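Local coordinates for protein ABC sugar (Ribose) transporter, periplasmic substrate-binding subunit (Rhodobacter sphaeroides, PDB 3L49) that probably binds a sugar in the periplasm as the substrate-binding subunit of an ABC transporter, at residues Glu231-Pro236 with Val277-Glu282. Numbering follows the deposited sequence.
Sequences EMVADP and VLITKE
K281 reaches across the last turn of helix 227-234 and donates hydrogen bonds from NZ to V233 O at 2.9 Å and to D235 O at 2.8 Å. In both, NZ stands above the carbonyl plane, and the C=O...N angles of 118° and 141° show the one to V233 as the more sharply bent. Bends at chi2, chi3 and chi4 fold the chain back, bringing K281 CE within 3.2 Å of D235 O. Beyond the two segments, K281 NZ also bonds S238 O and A240 O, so its charge is probably offset by the four carbonyls, whereas D235 OD2 remains 6.4 Å from it. With an alanine here, the carbonyls of V233, D235, S238 and A240 would probably lose the donor they share, and the turn after the helix would be less firmly held. The tight part centres on buried V233, whose CG1, set anti to the backbone N (chi1 163°), lies 3.5 Å from I279 O and, as the apolar pair, 4.0 Å from I279 CG2. Toward solvent the fit is looser: exposed P236 comes closest with its CA, 3.9 Å from K281 CE. Helix 227-234 thus packs against the last part of strand 271-280 beside strand 240-245, within an alpha/beta lobe of the periplasmic binding protein fold.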
ATOM      1  N   GLU A 231     -11.952  -3.986  11.920  1.00 32.09           N
ATOM      2  CA  GLU A 231     -13.169  -4.036  12.718  1.00 39.76           C
ATOM      3  C   GLU A 231     -14.416  -4.409  11.901  1.00 32.00           C
ATOM      4  O   GLU A 231     -15.299  -5.109  12.397  1.00 36.07           O
ATOM      5  CB  GLU A 231     -13.377  -2.695  13.409  1.00 41.19           C
ATOM      6  CG  GLU A 231     -14.085  -2.800  14.750  1.00 63.64           C
ATOM      7  CD  GLU A 231     -14.424  -1.446  15.353  1.00 62.53           C
ATOM      8  OE1 GLU A 231     -13.889  -0.417  14.881  1.00 73.58           O
ATOM      9  OE2 GLU A 231     -15.228  -1.416  16.309  1.00 79.90           O
ATOM     10  N   MET A 232     -14.475  -3.936  10.658  1.00 32.39           N
ATOM     11  CA  MET A 232     -15.537  -4.305   9.704  1.00 29.75           C
ATOM     12  C   MET A 232     -15.467  -5.778   9.296  1.00 31.17           C
ATOM     13  O   MET A 232     -16.500  -6.433   9.157  1.00 33.78           O
ATOM     14  CB  MET A 232     -15.455  -3.426   8.449  1.00 29.91           C
ATOM     15  CG  MET A 232     -16.056  -2.033   8.573  1.00 24.92           C
ATOM     16  SD  MET A 232     -15.554  -1.016   7.173  1.00 18.28           S
ATOM     17  CE  MET A 232     -16.787   0.273   7.242  1.00 32.88           C
ATOM     18  N   VAL A 233     -14.248  -6.287   9.097  1.00 30.11           N
ATOM     19  CA  VAL A 233     -14.019  -7.701   8.768  1.00 27.33           C
ATOM     20  C   VAL A 233     -14.448  -8.602   9.928  1.00 35.98           C
ATOM     21  O   VAL A 233     -15.107  -9.624   9.712  1.00 32.87           O
ATOM     22  CB  VAL A 233     -12.536  -7.962   8.358  1.00 29.38           C
ATOM     23  CG1 VAL A 233     -12.169  -9.455   8.422  1.00 13.97           C
ATOM     24  CG2 VAL A 233     -12.271  -7.410   6.964  1.00 26.58           C
ATOM     25  N   ALA A 234     -14.100  -8.190  11.149  1.00 31.94           N
ATOM     26  CA  ALA A 234     -14.442  -8.933  12.365  1.00 39.20           C
ATOM     27  C   ALA A 234     -15.937  -8.899  12.703  1.00 43.03           C
ATOM     28  O   ALA A 234     -16.431  -9.796  13.383  1.00 49.15           O
ATOM     29  CB  ALA A 234     -13.616  -8.431  13.554  1.00 32.07           C
ATOM     30  N   ASP A 235     -16.640  -7.866  12.236  1.00 40.84           N
ATOM     31  CA  ASP A 235     -18.087  -7.744  12.428  1.00 40.39           C
ATOM     32  C   ASP A 235     -18.851  -8.654  11.463  1.00 39.12           C
ATOM     33  O   ASP A 235     -18.772  -8.467  10.247  1.00 43.63           O
ATOM     34  CB  ASP A 235     -18.526  -6.284  12.250  1.00 39.56           C
ATOM     35  CG  ASP A 235     -20.047  -6.103  12.310  1.00 55.32           C
ATOM     36  OD1 ASP A 235     -20.737  -6.836  13.057  1.00 54.16           O
ATOM     37  OD2 ASP A 235     -20.556  -5.201  11.611  1.00 63.08           O
ATOM     38  N   PRO A 236     -19.599  -9.643  12.003  1.00 42.11           N
ATOM     39  CA  PRO A 236     -20.375 -10.573  11.161  1.00 33.80           C
ATOM     40  C   PRO A 236     -21.566  -9.966  10.404  1.00 31.35           C
ATOM     41  O   PRO A 236     -22.121 -10.628   9.525  1.00 20.17           O
ATOM     42  CB  PRO A 236     -20.865 -11.625  12.162  1.00 38.54           C
ATOM     43  CG  PRO A 236     -20.871 -10.925  13.478  1.00 43.91           C
ATOM     44  CD  PRO A 236     -19.715  -9.979  13.437  1.00 34.96           C
ATOM     45  N   VAL A 277      -0.493 -10.918   7.739  1.00 40.04           N
ATOM     46  CA  VAL A 277      -1.459 -12.011   7.880  1.00 36.42           C
ATOM     47  C   VAL A 277      -2.674 -11.693   7.018  1.00 29.88           C
ATOM     48  O   VAL A 277      -2.961 -10.526   6.772  1.00 26.17           O
ATOM     49  CB  VAL A 277      -1.942 -12.196   9.346  1.00 36.88           C
ATOM     50  CG1 VAL A 277      -2.354 -13.648   9.603  1.00 37.58           C
ATOM     51  CG2 VAL A 277      -0.873 -11.775  10.346  1.00 50.47           C
ATOM     52  N   LEU A 278      -3.370 -12.733   6.559  1.00 22.57           N
ATOM     53  CA  LEU A 278      -4.717 -12.594   6.019  1.00 28.73           C
ATOM     54  C   LEU A 278      -5.730 -12.753   7.155  1.00 30.32           C
ATOM     55  O   LEU A 278      -5.651 -13.694   7.942  1.00 30.47           O
ATOM     56  CB  LEU A 278      -4.976 -13.623   4.915  1.00 27.59           C
ATOM     57  CG  LEU A 278      -6.264 -13.459   4.108  1.00 29.47           C
ATOM     58  CD1 LEU A 278      -6.113 -12.344   3.101  1.00 36.37           C
ATOM     59  CD2 LEU A 278      -6.618 -14.757   3.400  1.00 37.40           C
ATOM     60  N   ILE A 279      -6.664 -11.808   7.246  1.00 31.25           N
ATOM     61  CA  ILE A 279      -7.708 -11.823   8.269  1.00 30.04           C
ATOM     62  C   ILE A 279      -9.063 -11.902   7.571  1.00 29.19           C
ATOM     63  O   ILE A 279      -9.424 -11.008   6.812  1.00 30.85           O
ATOM     64  CB  ILE A 279      -7.657 -10.553   9.144  1.00 31.13           C
ATOM     65  CG1 ILE A 279      -6.297 -10.413   9.830  1.00 30.58           C
ATOM     66  CG2 ILE A 279      -8.781 -10.563  10.166  1.00 20.93           C
ATOM     67  CD1 ILE A 279      -6.148  -9.120  10.634  1.00 33.23           C
ATOM     68  N   THR A 280      -9.807 -12.977   7.814  1.00 32.80           N
ATOM     69  CA  THR A 280     -11.114 -13.162   7.180  1.00 31.70           C
ATOM     70  C   THR A 280     -12.208 -13.123   8.240  1.00 35.27           C
ATOM     71  O   THR A 280     -11.915 -12.982   9.430  1.00 26.24           O
ATOM     72  CB  THR A 280     -11.201 -14.483   6.384  1.00 33.00           C
ATOM     73  OG1 THR A 280     -11.351 -15.580   7.290  1.00 35.44           O
ATOM     74  CG2 THR A 280      -9.961 -14.697   5.534  1.00 25.77           C
ATOM     75  N   LYS A 281     -13.459 -13.251   7.801  1.00 42.23           N
ATOM     76  CA  LYS A 281     -14.623 -13.165   8.689  1.00 44.69           C
ATOM     77  C   LYS A 281     -14.653 -14.230   9.783  1.00 48.86           C
ATOM     78  O   LYS A 281     -14.921 -13.909  10.942  1.00 49.04           O
ATOM     79  CB  LYS A 281     -15.930 -13.204   7.895  1.00 44.40           C
ATOM     80  CG  LYS A 281     -16.170 -11.993   7.027  1.00 32.71           C
ATOM     81  CD  LYS A 281     -17.652 -11.673   6.945  1.00 33.46           C
ATOM     82  CE  LYS A 281     -18.073 -10.752   8.072  1.00 38.78           C
ATOM     83  NZ  LYS A 281     -17.428  -9.395   7.979  1.00 28.65           N
ATOM     84  N   GLU A 282     -14.378 -15.484   9.419  1.00 56.82           N
ATOM     85  CA  GLU A 282     -14.325 -16.566  10.413  1.00 69.87           C
ATOM     86  C   GLU A 282     -12.963 -16.671  11.112  1.00 70.27           C
ATOM     87  O   GLU A 282     -12.906 -16.847  12.333  1.00 68.09           O
ATOM     88  CB  GLU A 282     -14.766 -17.908   9.817  1.00 71.06           C
ATOM     89  CG  GLU A 282     -14.153 -18.257   8.470  1.00 77.76           C
ATOM     90  CD  GLU A 282     -14.494 -19.666   8.030  1.00 81.63           C
ATOM     91  OE1 GLU A 282     -15.684 -20.045   8.103  1.00 93.66           O
ATOM     92  OE2 GLU A 282     -13.572 -20.397   7.610  1.00 87.04           O
TER